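Local coordinates for nucleoprotein (Rift valley fever virus, PDB 3OV9) that encapsidates the viral genomic RNA, binding single-stranded nucleic acid and assembling into ring-shaped oligomers that form the nucleocapsid, at residues R64-R69 with T103-A108; H143-S148 with S170-Q175; D154-G159 with K213-L218. One frame throughout, in Å; residues are numbered along the deposited sequence. Where two conformers were deposited one is given.

Interaction 1: R64-R69 with T103-A108; sequences RGNKPR and TLSRVA
The amide of Asn-66 lies against Ser-105 at the first turn of helix 104-110. CG of Asn-66 comes within 3.1 Å of OG of Ser-105, but this is packing. The angle between Asn-66 OD1 and that hydroxyl is poor for a bond. The hydrogen bond runs instead from the backbone: Ser-105 N donates to Asn-66 OD1 at 3.0 Å, with an angle of 158° at the hydrogen. The donor sits well above the carbonyl plane, 49° out of it. CG of Asn-66 is anti to the backbone N (chi1 -160°), which carries the amide across to the helix start.

The preceding N-H, that of Leu-104, is met by a water. Water 1 accepts from Leu-104 N at 2.9 Å and can donate to Asn-66 OD1. Thr-103 is the N-cap residue, and its OG1 accepts from Arg-106 N at 3.2 Å. A side chain from the other segment and a water therefore complete the capping of this helix end.

Beside these polar groups, Leu-104 and Pro-68 meet tip to tip, CD1 to CG at 3.8 Å. The same CD1 touches the carbonyl O of Gly-65 at 3.5 Å. Leu-104 also packs on Met-57, Leu-60 and Ala-61 of helix 50-63, and Pro-68 packs on Ile-87 of helix 77-90.

Lys-67, Ser-105 and Arg-106 probably bind RNA, by analogy with related proteins. The arrangement is a helix N-cap completed by the turn between helices 50-63 and 68-71, at the probable RNA-binding site of a phlebovirus nucleoprotein.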
ATOM      1  N   ARG A  64      10.254   6.585 -32.056  1.00 16.26           N
ATOM      2  CA  ARG A  64      10.882   5.969 -30.877  1.00 16.77           C
ATOM      3  C   ARG A  64      10.590   6.691 -29.563  1.00 17.18           C
ATOM      4  O   ARG A  64      10.635   6.081 -28.495  1.00 17.80           O
ATOM      5  CB  ARG A  64      12.397   5.817 -31.069  1.00 16.56           C
ATOM      6  CG  ARG A  64      12.827   4.868 -32.191  1.00 16.42           C
ATOM      7  CD  ARG A  64      12.257   3.446 -32.046  1.00 16.07           C
ATOM      8  NE  ARG A  64      12.573   2.807 -30.763  1.00 15.19           N
ATOM      9  CZ  ARG A  64      13.655   2.063 -30.524  1.00 15.26           C
ATOM     10  NH1 ARG A  64      14.562   1.857 -31.470  1.00 14.67           N
ATOM     11  NH2 ARG A  64      13.834   1.524 -29.325  1.00 14.88           N
ATOM     12  N   GLY A  65      10.299   7.987 -29.635  1.00 17.67           N
ATOM     13  CA  GLY A  65       9.948   8.750 -28.443  1.00 17.91           C
ATOM     14  C   GLY A  65      10.966   9.800 -28.037  1.00 18.33           C
ATOM     15  O   GLY A  65      11.748  10.281 -28.860  1.00 18.01           O
ATOM     16  N   ASN A  66      10.959  10.139 -26.750  1.00 18.64           N
ATOM     17  CA  ASN A  66      11.714  11.279 -26.236  1.00 19.23           C
ATOM     18  C   ASN A  66      12.840  10.891 -25.271  1.00 19.56           C
ATOM     19  O   ASN A  66      13.359  11.739 -24.540  1.00 19.88           O
ATOM     20  CB  ASN A  66      10.750  12.272 -25.567  1.00 19.23           C
ATOM     21  CG  ASN A  66      11.334  13.673 -25.439  1.00 19.45           C
ATOM     22  OD1 ASN A  66      12.075  14.136 -26.306  1.00 19.36           O
ATOM     23  ND2 ASN A  66      10.990  14.359 -24.352  1.00 19.28           N
ATOM     24  N   LYS A  67      13.222   9.614 -25.280  1.00 19.82           N
ATOM     25  CA  LYS A  67      14.286   9.122 -24.403  1.00 20.33           C
ATOM     26  C   LYS A  67      15.444   8.506 -25.201  1.00 20.44           C
ATOM     27  O   LYS A  67      15.488   7.288 -25.392  1.00 20.23           O
ATOM     28  CB  LYS A  67      13.733   8.121 -23.378  1.00 20.48           C
ATOM     29  CG  LYS A  67      12.711   8.709 -22.419  1.00 21.52           C
ATOM     30  CD  LYS A  67      12.328   7.702 -21.347  1.00 23.71           C
ATOM     31  CE  LYS A  67      11.441   8.325 -20.278  1.00 24.86           C
ATOM     32  NZ  LYS A  67      10.036   8.505 -20.737  1.00 26.52           N
ATOM     33  N   PRO A  68      16.390   9.350 -25.662  1.00 20.56           N
ATOM     34  CA  PRO A  68      17.475   8.908 -26.546  1.00 20.81           C
ATOM     35  C   PRO A  68      18.372   7.806 -25.970  1.00 21.12           C
ATOM     36  O   PRO A  68      18.811   6.929 -26.715  1.00 21.18           O
ATOM     37  CB  PRO A  68      18.282  10.189 -26.777  1.00 20.80           C
ATOM     38  CG  PRO A  68      17.311  11.286 -26.551  1.00 20.67           C
ATOM     39  CD  PRO A  68      16.449  10.806 -25.431  1.00 20.65           C
ATOM     40  N   ARG A  69      18.637   7.846 -24.666  1.00 21.44           N
ATOM     41  CA  ARG A  69      19.464   6.816 -24.033  1.00 21.91           C
ATOM     42  C   ARG A  69      18.736   5.475 -23.946  1.00 21.93           C
ATOM     43  O   ARG A  69      19.356   4.416 -24.113  1.00 22.25           O
ATOM     44  CB  ARG A  69      19.958   7.267 -22.653  1.00 22.11           C
ATOM     45  CG  ARG A  69      21.092   8.291 -22.695  1.00 23.02           C
ATOM     46  CD  ARG A  69      22.393   7.702 -23.241  1.00 24.15           C
ATOM     47  NE  ARG A  69      23.388   8.743 -23.496  1.00 25.56           N
ATOM     48  CZ  ARG A  69      24.533   8.558 -24.147  1.00 25.79           C
ATOM     49  NH1 ARG A  69      24.858   7.363 -24.623  1.00 26.50           N
ATOM     50  NH2 ARG A  69      25.360   9.579 -24.323  1.00 26.28           N
ATOM     51  N   THR A 103      15.638  18.701 -26.571  1.00 17.14           N
ATOM     52  CA  THR A 103      15.102  17.338 -26.525  1.00 16.60           C
ATOM     53  C   THR A 103      14.531  17.037 -27.905  1.00 16.25           C
ATOM     54  O   THR A 103      14.278  17.956 -28.690  1.00 15.94           O
ATOM     55  CB  THR A 103      13.968  17.165 -25.485  1.00 16.69           C
ATOM     56  OG1 THR A 103      12.808  17.905 -25.897  1.00 16.77           O
ATOM     57  CG2 THR A 103      14.403  17.619 -24.101  1.00 16.69           C
ATOM     58  N   LEU A 104      14.322  15.756 -28.194  1.00 15.96           N
ATOM     59  CA  LEU A 104      13.735  15.339 -29.468  1.00 15.58           C
ATOM     60  C   LEU A 104      12.329  15.914 -29.688  1.00 15.31           C
ATOM     61  O   LEU A 104      12.021  16.391 -30.781  1.00 15.22           O
ATOM     62  CB  LEU A 104      13.724  13.807 -29.587  1.00 15.52           C
ATOM     63  CG  LEU A 104      15.080  13.094 -29.569  1.00 15.66           C
ATOM     64  CD1 LEU A 104      14.883  11.590 -29.463  1.00 16.46           C
ATOM     65  CD2 LEU A 104      15.916  13.432 -30.794  1.00 15.81           C
ATOM     66  N   SER A 105      11.498  15.887 -28.647  1.00 15.13           N
ATOM     67  CA  SER A 105      10.129  16.407 -28.726  1.00 15.25           C
ATOM     68  C   SER A 105      10.107  17.906 -29.023  1.00 14.89           C
ATOM     69  O   SER A 105       9.235  18.387 -29.747  1.00 14.99           O
ATOM     70  CB  SER A 105       9.352  16.120 -27.436  1.00 15.48           C
ATOM     71  OG  SER A 105       9.090  14.736 -27.288  1.00 16.71           O
ATOM     72  N   ARG A 106      11.068  18.635 -28.459  1.00 14.56           N
ATOM     73  CA  ARG A 106      11.169  20.082 -28.677  1.00 13.99           C
ATOM     74  C   ARG A 106      11.547  20.427 -30.118  1.00 13.53           C
ATOM     75  O   ARG A 106      11.069  21.419 -30.668  1.00 13.30           O
ATOM     76  CB  ARG A 106      12.149  20.711 -27.686  1.00 14.19           C
ATOM     77  CG  ARG A 106      11.571  20.824 -26.286  1.00 14.70           C
ATOM     78  CD  ARG A 106      12.580  21.339 -25.278  1.00 16.48           C
ATOM     79  NE  ARG A 106      12.006  21.365 -23.933  1.00 17.74           N
ATOM     80  CZ  ARG A 106      12.627  21.831 -22.853  1.00 18.76           C
ATOM     81  NH1 ARG A 106      13.860  22.318 -22.938  1.00 19.02           N
ATOM     82  NH2 ARG A 106      12.008  21.807 -21.681  1.00 19.91           N
ATOM     83  N   VAL A 107      12.401  19.606 -30.726  1.00 13.03           N
ATOM     84  CA  VAL A 107      12.745  19.781 -32.138  1.00 12.69           C
ATOM     85  C   VAL A 107      11.492  19.629 -33.014  1.00 12.26           C
ATOM     86  O   VAL A 107      11.220  20.478 -33.870  1.00 11.93           O
ATOM     87  CB  VAL A 107      13.874  18.816 -32.588  1.00 12.48           C
ATOM     88  CG1 VAL A 107      14.130  18.941 -34.092  1.00 12.92           C
ATOM     89  CG2 VAL A 107      15.159  19.104 -31.808  1.00 13.01           C
ATOM     90  N   ALA A 108      10.726  18.566 -32.778  1.00 12.08           N
ATOM     91  CA  ALA A 108       9.477  18.327 -33.502  1.00 11.83           C
ATOM     92  C   ALA A 108       8.473  19.466 -33.319  1.00 11.71           C
ATOM     93  O   ALA A 108       7.796  19.865 -34.269  1.00 11.72           O
ATOM     94  CB  ALA A 108       8.857  16.994 -33.076  1.00 11.84           C
TER
HETATM   95  O   HOH W   1      15.004  13.811 -26.185  1.00 16.80           O
HETATM   96  O   HOH W   2      10.734  17.676 -24.241  1.00 21.93           O

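Interaction 2: H143-S148 with S170-Q175; sequences HMMHPS and SLYLLQ
The ring of Tyr-172 lies flat under the backbone of Met-145. CA of Met-145 stands 3.6 Å from the ring centroid and only 6° off the ring normal, a CH-pi contact over the face. CB of Met-145 continues over the same ring, 4.0 Å from CD1 of Tyr-172. Pro-147 comes in at the ring edge, crossing Tyr-172 at about a right angle. Its CD lies 3.4 Å from OH of Tyr-172. CG of Pro-147 also reaches CD2 of Leu-173 at 4.0 Å, so two successive helix residues hold the loop.

The phenol end is tied to the loop by water. Water 3 donates to Met-145 O at 2.6 Å and is hydrogen-bonded to OH of Tyr-172 at 2.8 Å. With chi1 at 154°, the Tyr-172 ring swings out from helix 159-180 to the loop.

In the all-helical fold of this nucleoprotein, the loop between helices 130-136 and 159-180 folds back on the second helix. Across this contact it rests on Tyr-172 and Leu-173 of that helix.

Further out, other groups place both the loop and the helix. The His-146 ring carries CD of Pro-147 on one face, offset toward the rim. ND1 of His-146 accepts from Ser-148 N at 3.3 Å, with the donor tilted 30° from the ring plane, and also shares a hydrogen bond with OG of Ser-148. His-146 packs on Leu-119 of helix 112-122. Met-144 O accepts from ND1 of His-169, and Tyr-172 meets the ring of Phe-176. Leu-173 packs on Phe-196 and Met-200 of helix 189-204.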
ATOM      1  N   HIS A 143      -2.161  14.833 -40.221  1.00 14.92           N
ATOM      2  CA  HIS A 143      -1.455  16.045 -39.795  1.00 14.25           C
ATOM      3  C   HIS A 143      -1.657  16.385 -38.311  1.00 14.04           C
ATOM      4  O   HIS A 143      -0.848  17.110 -37.725  1.00 13.74           O
ATOM      5  CB  HIS A 143      -1.874  17.244 -40.656  1.00 14.04           C
ATOM      6  CG  HIS A 143      -1.448  17.144 -42.088  1.00 13.33           C
ATOM      7  ND1 HIS A 143      -2.229  16.551 -43.056  1.00 13.77           N
ATOM      8  CD2 HIS A 143      -0.329  17.573 -42.718  1.00 13.58           C
ATOM      9  CE1 HIS A 143      -1.608  16.614 -44.221  1.00 12.74           C
ATOM     10  NE2 HIS A 143      -0.454  17.230 -44.044  1.00 13.47           N
ATOM     11  N   MET A 144      -2.733  15.863 -37.719  1.00 13.68           N
ATOM     12  CA  MET A 144      -3.081  16.142 -36.320  1.00 13.48           C
ATOM     13  C   MET A 144      -2.456  15.152 -35.329  1.00 13.21           C
ATOM     14  O   MET A 144      -2.615  15.302 -34.115  1.00 13.10           O
ATOM     15  CB  MET A 144      -4.609  16.142 -36.136  1.00 13.63           C
ATOM     16  CG  MET A 144      -5.350  17.305 -36.788  1.00 13.57           C
ATOM     17  SD  MET A 144      -7.117  17.299 -36.417  1.00 13.51           S
ATOM     18  CE  MET A 144      -7.534  18.991 -36.852  1.00 14.58           C
ATOM     19  N   MET A 145      -1.743  14.153 -35.843  1.00 12.89           N
ATOM     20  CA  MET A 145      -1.300  13.020 -35.026  1.00 12.78           C
ATOM     21  C   MET A 145       0.060  13.204 -34.338  1.00 12.93           C
ATOM     22  O   MET A 145       0.895  12.297 -34.325  1.00 13.14           O
ATOM     23  CB  MET A 145      -1.345  11.719 -35.838  1.00 12.35           C
ATOM     24  CG  MET A 145      -2.752  11.289 -36.223  1.00 12.85           C
ATOM     25  SD  MET A 145      -2.799   9.738 -37.148  1.00 12.15           S
ATOM     26  CE  MET A 145      -2.109   8.606 -35.942  1.00 12.58           C
ATOM     27  N   HIS A 146       0.268  14.386 -33.765  1.00 13.00           N
ATOM     28  CA  HIS A 146       1.370  14.632 -32.828  1.00 13.19           C
ATOM     29  C   HIS A 146       1.043  15.885 -32.017  1.00 13.08           C
ATOM     30  O   HIS A 146       0.371  16.781 -32.533  1.00 13.08           O
ATOM     31  CB  HIS A 146       2.712  14.783 -33.553  1.00 13.28           C
ATOM     32  CG  HIS A 146       3.896  14.583 -32.659  1.00 14.32           C
ATOM     33  ND1 HIS A 146       4.604  15.633 -32.114  1.00 14.55           N
ATOM     34  CD2 HIS A 146       4.470  13.454 -32.178  1.00 15.33           C
ATOM     35  CE1 HIS A 146       5.580  15.160 -31.361  1.00 15.28           C
ATOM     36  NE2 HIS A 146       5.519  13.841 -31.379  1.00 16.00           N
ATOM     37  N   PRO A 147       1.486  15.952 -30.741  1.00 12.99           N
ATOM     38  CA  PRO A 147       1.229  17.175 -29.965  1.00 13.06           C
ATOM     39  C   PRO A 147       1.780  18.445 -30.624  1.00 12.87           C
ATOM     40  O   PRO A 147       1.257  19.540 -30.376  1.00 13.12           O
ATOM     41  CB  PRO A 147       1.932  16.897 -28.634  1.00 13.15           C
ATOM     42  CG  PRO A 147       1.862  15.412 -28.495  1.00 13.12           C
ATOM     43  CD  PRO A 147       2.031  14.874 -29.889  1.00 13.16           C
ATOM     44  N   SER A 148       2.801  18.287 -31.469  1.00 12.50           N
ATOM     45  CA  SER A 148       3.377  19.384 -32.259  1.00 12.23           C
ATOM     46  C   SER A 148       2.333  20.165 -33.054  1.00 11.89           C
ATOM     47  O   SER A 148       2.510  21.356 -33.301  1.00 11.85           O
ATOM     48  CB  SER A 148       4.441  18.851 -33.232  1.00 12.32           C
ATOM     49  OG  SER A 148       5.503  18.219 -32.539  1.00 12.21           O
ATOM     50  N   SER A 170      -7.875  16.636 -30.206  1.00 18.08           N
ATOM     51  CA  SER A 170      -7.989  16.043 -28.869  1.00 18.64           C
ATOM     52  C   SER A 170      -8.374  14.559 -28.892  1.00 18.97           C
ATOM     53  O   SER A 170      -8.051  13.821 -27.953  1.00 19.23           O
ATOM     54  CB  SER A 170      -8.964  16.839 -28.000  1.00 18.69           C
ATOM     55  OG  SER A 170      -8.462  18.142 -27.735  1.00 19.23           O
ATOM     56  N   LEU A 171      -9.051  14.124 -29.957  1.00 19.27           N
ATOM     57  CA  LEU A 171      -9.363  12.702 -30.132  1.00 19.48           C
ATOM     58  C   LEU A 171      -8.075  11.886 -30.188  1.00 19.57           C
ATOM     59  O   LEU A 171      -7.955  10.866 -29.502  1.00 19.73           O
ATOM     60  CB  LEU A 171     -10.222  12.452 -31.380  1.00 19.73           C
ATOM     61  CG  LEU A 171     -10.720  11.013 -31.587  1.00 20.17           C
ATOM     62  CD1 LEU A 171     -11.860  10.674 -30.627  1.00 20.87           C
ATOM     63  CD2 LEU A 171     -11.148  10.777 -33.032  1.00 20.56           C
ATOM     64  N   TYR A 172      -7.113  12.349 -30.992  1.00 19.29           N
ATOM     65  CA  TYR A 172      -5.782  11.741 -31.042  1.00 19.36           C
ATOM     66  C   TYR A 172      -5.047  11.831 -29.702  1.00 19.57           C
ATOM     67  O   TYR A 172      -4.445  10.851 -29.262  1.00 19.69           O
ATOM     68  CB  TYR A 172      -4.922  12.352 -32.161  1.00 18.97           C
ATOM     69  CG  TYR A 172      -3.434  12.250 -31.890  1.00 18.43           C
ATOM     70  CD1 TYR A 172      -2.728  11.077 -32.167  1.00 17.55           C
ATOM     71  CD2 TYR A 172      -2.737  13.321 -31.330  1.00 17.40           C
ATOM     72  CE1 TYR A 172      -1.362  10.980 -31.904  1.00 17.27           C
ATOM     73  CE2 TYR A 172      -1.381  13.233 -31.059  1.00 17.12           C
ATOM     74  CZ  TYR A 172      -0.697  12.065 -31.347  1.00 17.43           C
ATOM     75  OH  TYR A 172       0.650  11.991 -31.078  1.00 17.21           O
ATOM     76  N   LEU A 173      -5.084  13.008 -29.075  1.00 19.82           N
ATOM     77  CA  LEU A 173      -4.358  13.243 -27.822  1.00 20.28           C
ATOM     78  C   LEU A 173      -4.852  12.332 -26.705  1.00 20.97           C
ATOM     79  O   LEU A 173      -4.073  11.922 -25.844  1.00 21.12           O
ATOM     80  CB  LEU A 173      -4.450  14.709 -27.389  1.00 19.92           C
ATOM     81  CG  LEU A 173      -3.657  15.749 -28.185  1.00 19.31           C
ATOM     82  CD1 LEU A 173      -4.010  17.140 -27.693  1.00 19.06           C
ATOM     83  CD2 LEU A 173      -2.158  15.512 -28.078  1.00 19.33           C
ATOM     84  N   LEU A 174      -6.146  12.023 -26.737  1.00 21.80           N
ATOM     85  CA  LEU A 174      -6.761  11.086 -25.798  1.00 22.73           C
ATOM     86  C   LEU A 174      -6.178   9.680 -25.944  1.00 23.39           C
ATOM     87  O   LEU A 174      -5.819   9.047 -24.948  1.00 23.72           O
ATOM     88  CB  LEU A 174      -8.282  11.063 -25.999  1.00 22.68           C
ATOM     89  CG  LEU A 174      -9.148  10.119 -25.155  1.00 22.81           C
ATOM     90  CD1 LEU A 174      -9.061  10.452 -23.672  1.00 23.16           C
ATOM     91  CD2 LEU A 174     -10.594  10.174 -25.632  1.00 23.04           C
ATOM     92  N   GLN A 175      -6.079   9.208 -27.185  1.00 24.03           N
ATOM     93  CA  GLN A 175      -5.552   7.874 -27.477  1.00 24.78           C
ATOM     94  C   GLN A 175      -4.054   7.804 -27.209  1.00 25.22           C
ATOM     95  O   GLN A 175      -3.576   6.875 -26.556  1.00 25.19           O
ATOM     96  CB  GLN A 175      -5.835   7.469 -28.930  1.00 24.75           C
ATOM     97  CG  GLN A 175      -7.240   7.781 -29.436  1.00 25.20           C
ATOM     98  CD  GLN A 175      -8.343   7.220 -28.554  1.00 26.06           C
ATOM     99  OE1 GLN A 175      -8.334   6.038 -28.193  1.00 26.23           O
ATOM    100  NE2 GLN A 175      -9.310   8.066 -28.212  1.00 25.77           N
TER
HETATM  101  O   HOH W   3       1.994  10.380 -32.902  1.00 13.39           O

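Interaction 3: D154-G159 with K213-L218; sequences DPSLPG and KRREFL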
ATOM      1  N   ASP A 154      -4.460  28.313 -35.561  1.00 14.44           N
ATOM      2  CA  ASP A 154      -4.699  29.757 -35.545  1.00 14.97           C
ATOM      3  C   ASP A 154      -5.816  30.086 -34.549  1.00 15.19           C
ATOM      4  O   ASP A 154      -6.983  29.789 -34.811  1.00 15.27           O
ATOM      5  CB  ASP A 154      -5.070  30.229 -36.958  1.00 14.98           C
ATOM      6  CG  ASP A 154      -5.417  31.715 -37.026  1.00 15.38           C
ATOM      7  OD1 ASP A 154      -5.278  32.429 -36.010  1.00 16.60           O
ATOM      8  OD2 ASP A 154      -5.837  32.167 -38.112  1.00 16.73           O
ATOM      9  N   PRO A 155      -5.466  30.717 -33.406  1.00 15.65           N
ATOM     10  CA  PRO A 155      -6.455  31.013 -32.359  1.00 16.16           C
ATOM     11  C   PRO A 155      -7.445  32.119 -32.733  1.00 16.72           C
ATOM     12  O   PRO A 155      -8.383  32.383 -31.974  1.00 16.97           O
ATOM     13  CB  PRO A 155      -5.588  31.451 -31.173  1.00 15.91           C
ATOM     14  CG  PRO A 155      -4.364  32.011 -31.795  1.00 16.03           C
ATOM     15  CD  PRO A 155      -4.118  31.185 -33.031  1.00 15.60           C
ATOM     16  N   SER A 156      -7.235  32.754 -33.884  1.00 17.44           N
ATOM     17  CA  SER A 156      -8.136  33.799 -34.374  1.00 18.08           C
ATOM     18  C   SER A 156      -9.245  33.254 -35.284  1.00 18.53           C
ATOM     19  O   SER A 156     -10.092  34.014 -35.759  1.00 18.54           O
ATOM     20  CB  SER A 156      -7.349  34.913 -35.080  1.00 18.09           C
ATOM     21  OG  SER A 156      -6.933  34.523 -36.376  1.00 18.25           O
ATOM     22  N   LEU A 157      -9.233  31.942 -35.527  1.00 19.11           N
ATOM     23  CA  LEU A 157     -10.327  31.275 -36.235  1.00 19.75           C
ATOM     24  C   LEU A 157     -11.657  31.485 -35.503  1.00 20.24           C
ATOM     25  O   LEU A 157     -11.668  31.582 -34.271  1.00 20.26           O
ATOM     26  CB  LEU A 157     -10.045  29.773 -36.370  1.00 19.62           C
ATOM     27  CG  LEU A 157      -9.110  29.315 -37.493  1.00 19.97           C
ATOM     28  CD1 LEU A 157      -8.638  27.891 -37.239  1.00 19.92           C
ATOM     29  CD2 LEU A 157      -9.779  29.422 -38.856  1.00 19.87           C
ATOM     30  N   PRO A 158     -12.778  31.560 -36.254  1.00 20.90           N
ATOM     31  CA  PRO A 158     -14.096  31.665 -35.620  1.00 21.54           C
ATOM     32  C   PRO A 158     -14.307  30.578 -34.571  1.00 22.16           C
ATOM     33  O   PRO A 158     -13.868  29.438 -34.763  1.00 22.25           O
ATOM     34  CB  PRO A 158     -15.061  31.482 -36.792  1.00 21.55           C
ATOM     35  CG  PRO A 158     -14.316  32.007 -37.955  1.00 21.29           C
ATOM     36  CD  PRO A 158     -12.884  31.606 -37.725  1.00 20.88           C
ATOM     37  N   GLY A 159     -14.975  30.942 -33.479  1.00 22.80           N
ATOM     38  CA  GLY A 159     -15.089  30.104 -32.283  1.00 23.53           C
ATOM     39  C   GLY A 159     -15.416  28.642 -32.591  1.00 23.52           C
ATOM     40  O   GLY A 159     -14.742  27.737 -32.095  1.00 23.42           O
ATOM     41  N   LYS A 213       0.127  32.802 -40.912  1.00 16.90           N
ATOM     42  CA  LYS A 213       0.957  31.691 -41.390  1.00 17.04           C
ATOM     43  C   LYS A 213       0.456  30.349 -40.850  1.00 16.75           C
ATOM     44  O   LYS A 213       0.509  29.336 -41.553  1.00 16.44           O
ATOM     45  CB  LYS A 213       2.433  31.890 -41.031  1.00 17.31           C
ATOM     46  CG  LYS A 213       3.173  32.932 -41.874  1.00 19.12           C
ATOM     47  CD  LYS A 213       4.661  33.009 -41.507  1.00 22.00           C
ATOM     48  CE  LYS A 213       4.904  33.731 -40.176  1.00 23.79           C
ATOM     49  NZ  LYS A 213       6.355  33.865 -39.866  1.00 25.54           N
ATOM     50  N   ARG A 214      -0.029  30.349 -39.608  1.00 16.54           N
ATOM     51  CA  ARG A 214      -0.637  29.149 -39.021  1.00 16.43           C
ATOM     52  C   ARG A 214      -1.853  28.704 -39.830  1.00 16.52           C
ATOM     53  O   ARG A 214      -1.964  27.531 -40.196  1.00 16.37           O
ATOM     54  CB  ARG A 214      -1.024  29.379 -37.557  1.00 16.37           C
ATOM     55  CG  ARG A 214       0.132  29.310 -36.575  1.00 15.85           C
ATOM     56  CD  ARG A 214      -0.288  29.867 -35.229  1.00 15.70           C
ATOM     57  NE  ARG A 214       0.794  29.849 -34.251  1.00 15.21           N
ATOM     58  CZ  ARG A 214       0.770  29.170 -33.107  1.00 14.12           C
ATOM     59  NH1 ARG A 214      -0.287  28.437 -32.777  1.00 13.14           N
ATOM     60  NH2 ARG A 214       1.810  29.226 -32.287  1.00 13.51           N
ATOM     61  N   ARG A 215      -2.757  29.640 -40.131  1.00 16.42           N
ATOM     62  CA  ARG A 215      -3.932  29.310 -40.939  1.00 16.68           C
ATOM     63  C   ARG A 215      -3.546  28.839 -42.343  1.00 16.68           C
ATOM     64  O   ARG A 215      -4.220  27.972 -42.912  1.00 16.77           O
ATOM     65  CB  ARG A 215      -4.927  30.473 -41.010  1.00 16.81           C
ATOM     66  CG  ARG A 215      -6.344  30.008 -41.362  1.00 17.19           C
ATOM     67  CD  ARG A 215      -7.323  31.158 -41.504  1.00 17.80           C
ATOM     68  NE  ARG A 215      -7.579  31.822 -40.229  1.00 18.68           N
ATOM     69  CZ  ARG A 215      -8.591  32.659 -40.008  1.00 19.39           C
ATOM     70  NH1 ARG A 215      -9.460  32.933 -40.973  1.00 19.73           N
ATOM     71  NH2 ARG A 215      -8.738  33.212 -38.814  1.00 19.14           N
ATOM     72  N   GLU A 216      -2.468  29.409 -42.888  1.00 16.78           N
ATOM     73  CA  GLU A 216      -1.954  28.999 -44.192  0.50 16.84           C
ATOM     74  C   GLU A 216      -1.523  27.533 -44.184  1.00 16.71           C
ATOM     75  O   GLU A 216      -1.758  26.809 -45.156  1.00 16.48           O
ATOM     76  CB  GLU A 216      -0.794  29.890 -44.640  0.50 17.32           C
ATOM     77  CG  GLU A 216      -1.224  31.177 -45.322  0.50 18.14           C
ATOM     78  CD  GLU A 216      -0.108  31.802 -46.135  0.50 19.44           C
ATOM     79  OE1 GLU A 216       1.031  31.293 -46.073  0.50 19.94           O
ATOM     80  OE2 GLU A 216      -0.370  32.799 -46.840  0.50 20.76           O
ATOM     81  N   PHE A 217      -0.904  27.100 -43.088  1.00 16.30           N
ATOM     82  CA  PHE A 217      -0.519  25.696 -42.936  1.00 16.08           C
ATOM     83  C   PHE A 217      -1.759  24.813 -42.847  1.00 15.92           C
ATOM     84  O   PHE A 217      -1.831  23.777 -43.509  1.00 15.70           O
ATOM     85  CB  PHE A 217       0.375  25.486 -41.710  1.00 15.95           C
ATOM     86  CG  PHE A 217       1.817  25.868 -41.922  1.00 16.35           C
ATOM     87  CD1 PHE A 217       2.580  25.259 -42.915  1.00 17.23           C
ATOM     88  CD2 PHE A 217       2.422  26.817 -41.104  1.00 17.18           C
ATOM     89  CE1 PHE A 217       3.917  25.603 -43.102  1.00 17.68           C
ATOM     90  CE2 PHE A 217       3.756  27.169 -41.282  1.00 17.07           C
ATOM     91  CZ  PHE A 217       4.507  26.560 -42.285  1.00 17.67           C
ATOM     92  N   LEU A 218      -2.735  25.237 -42.044  1.00 15.77           N
ATOM     93  CA  LEU A 218      -4.000  24.503 -41.902  1.00 15.91           C
ATOM     94  C   LEU A 218      -4.700  24.316 -43.246  1.00 16.07           C
ATOM     95  O   LEU A 218      -5.249  23.248 -43.526  1.00 15.76           O
ATOM     96  CB  LEU A 218      -4.940  25.193 -40.904  1.00 15.73           C
ATOM     97  CG  LEU A 218      -4.555  25.217 -39.420  1.00 15.52           C
ATOM     98  CD1 LEU A 218      -5.637  25.904 -38.603  1.00 15.59           C
ATOM     99  CD2 LEU A 218      -4.294  23.805 -38.880  1.00 14.82           C
TER
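Asp-154 OD2 takes NE of Arg-215 at 2.8 Å in a salt bridge. The bond meets OD2 on the anti side and lies close to the guanidinium plane. NH2 of Arg-215 adds a weak bond to the same oxygen at 3.2 Å and another weak one to OG of Ser-156. The carboxylate and guanidinium planes are 39° apart.

OD1 of Asp-154 stays within its own loop. It accepts from Ser-156 N at 2.9 Å, which makes an Asx turn, and from OG of Ser-156 at 2.7 Å. Both donors approach from the same face of the carboxylate. A type I beta turn from Asp-154 to Leu-157 shapes the loop before helix 159-180.

The turn docks on helix 211-220. The Arg-215 chain bends at chi3 (-68°), bringing the guanidinium back to the turn, where CD2 of Leu-157 covers one face. CB of Arg-214 packs beside CB of Asp-154 at 4.2 Å. The guanidinium of Arg-214 is held elsewhere, by the carbonyls of Val-153, Ala-203, Phe-208 and Ile-209. Deeper in, the two leucines cross obliquely, with CD1 of Leu-157 3.8 Å from CD1 of Leu-218.

Overall arrangement
Interaction 2 lies between the other two, its centre about 17 Å from each. Interactions 1 and 3 lie on opposite sides of the chain's centre, with centres about 27 Å apart. Interactions 1 and 2 touch: Ala-108 O packs 3.3 Å from Ser-148 OG, near the probable RNA-binding residues Ser-105 and Arg-106. Interactions 2 and 3 do not touch, their nearest atoms being about 6 Å apart. Both use the loop between helices 130-136 and 159-180, and their segments alternate along the chain: 154-159 falls before 170-175, and 213-218 after it. Interaction 3 lies near a bound sodium ion, about 4 Å from the Arg-214 side chain.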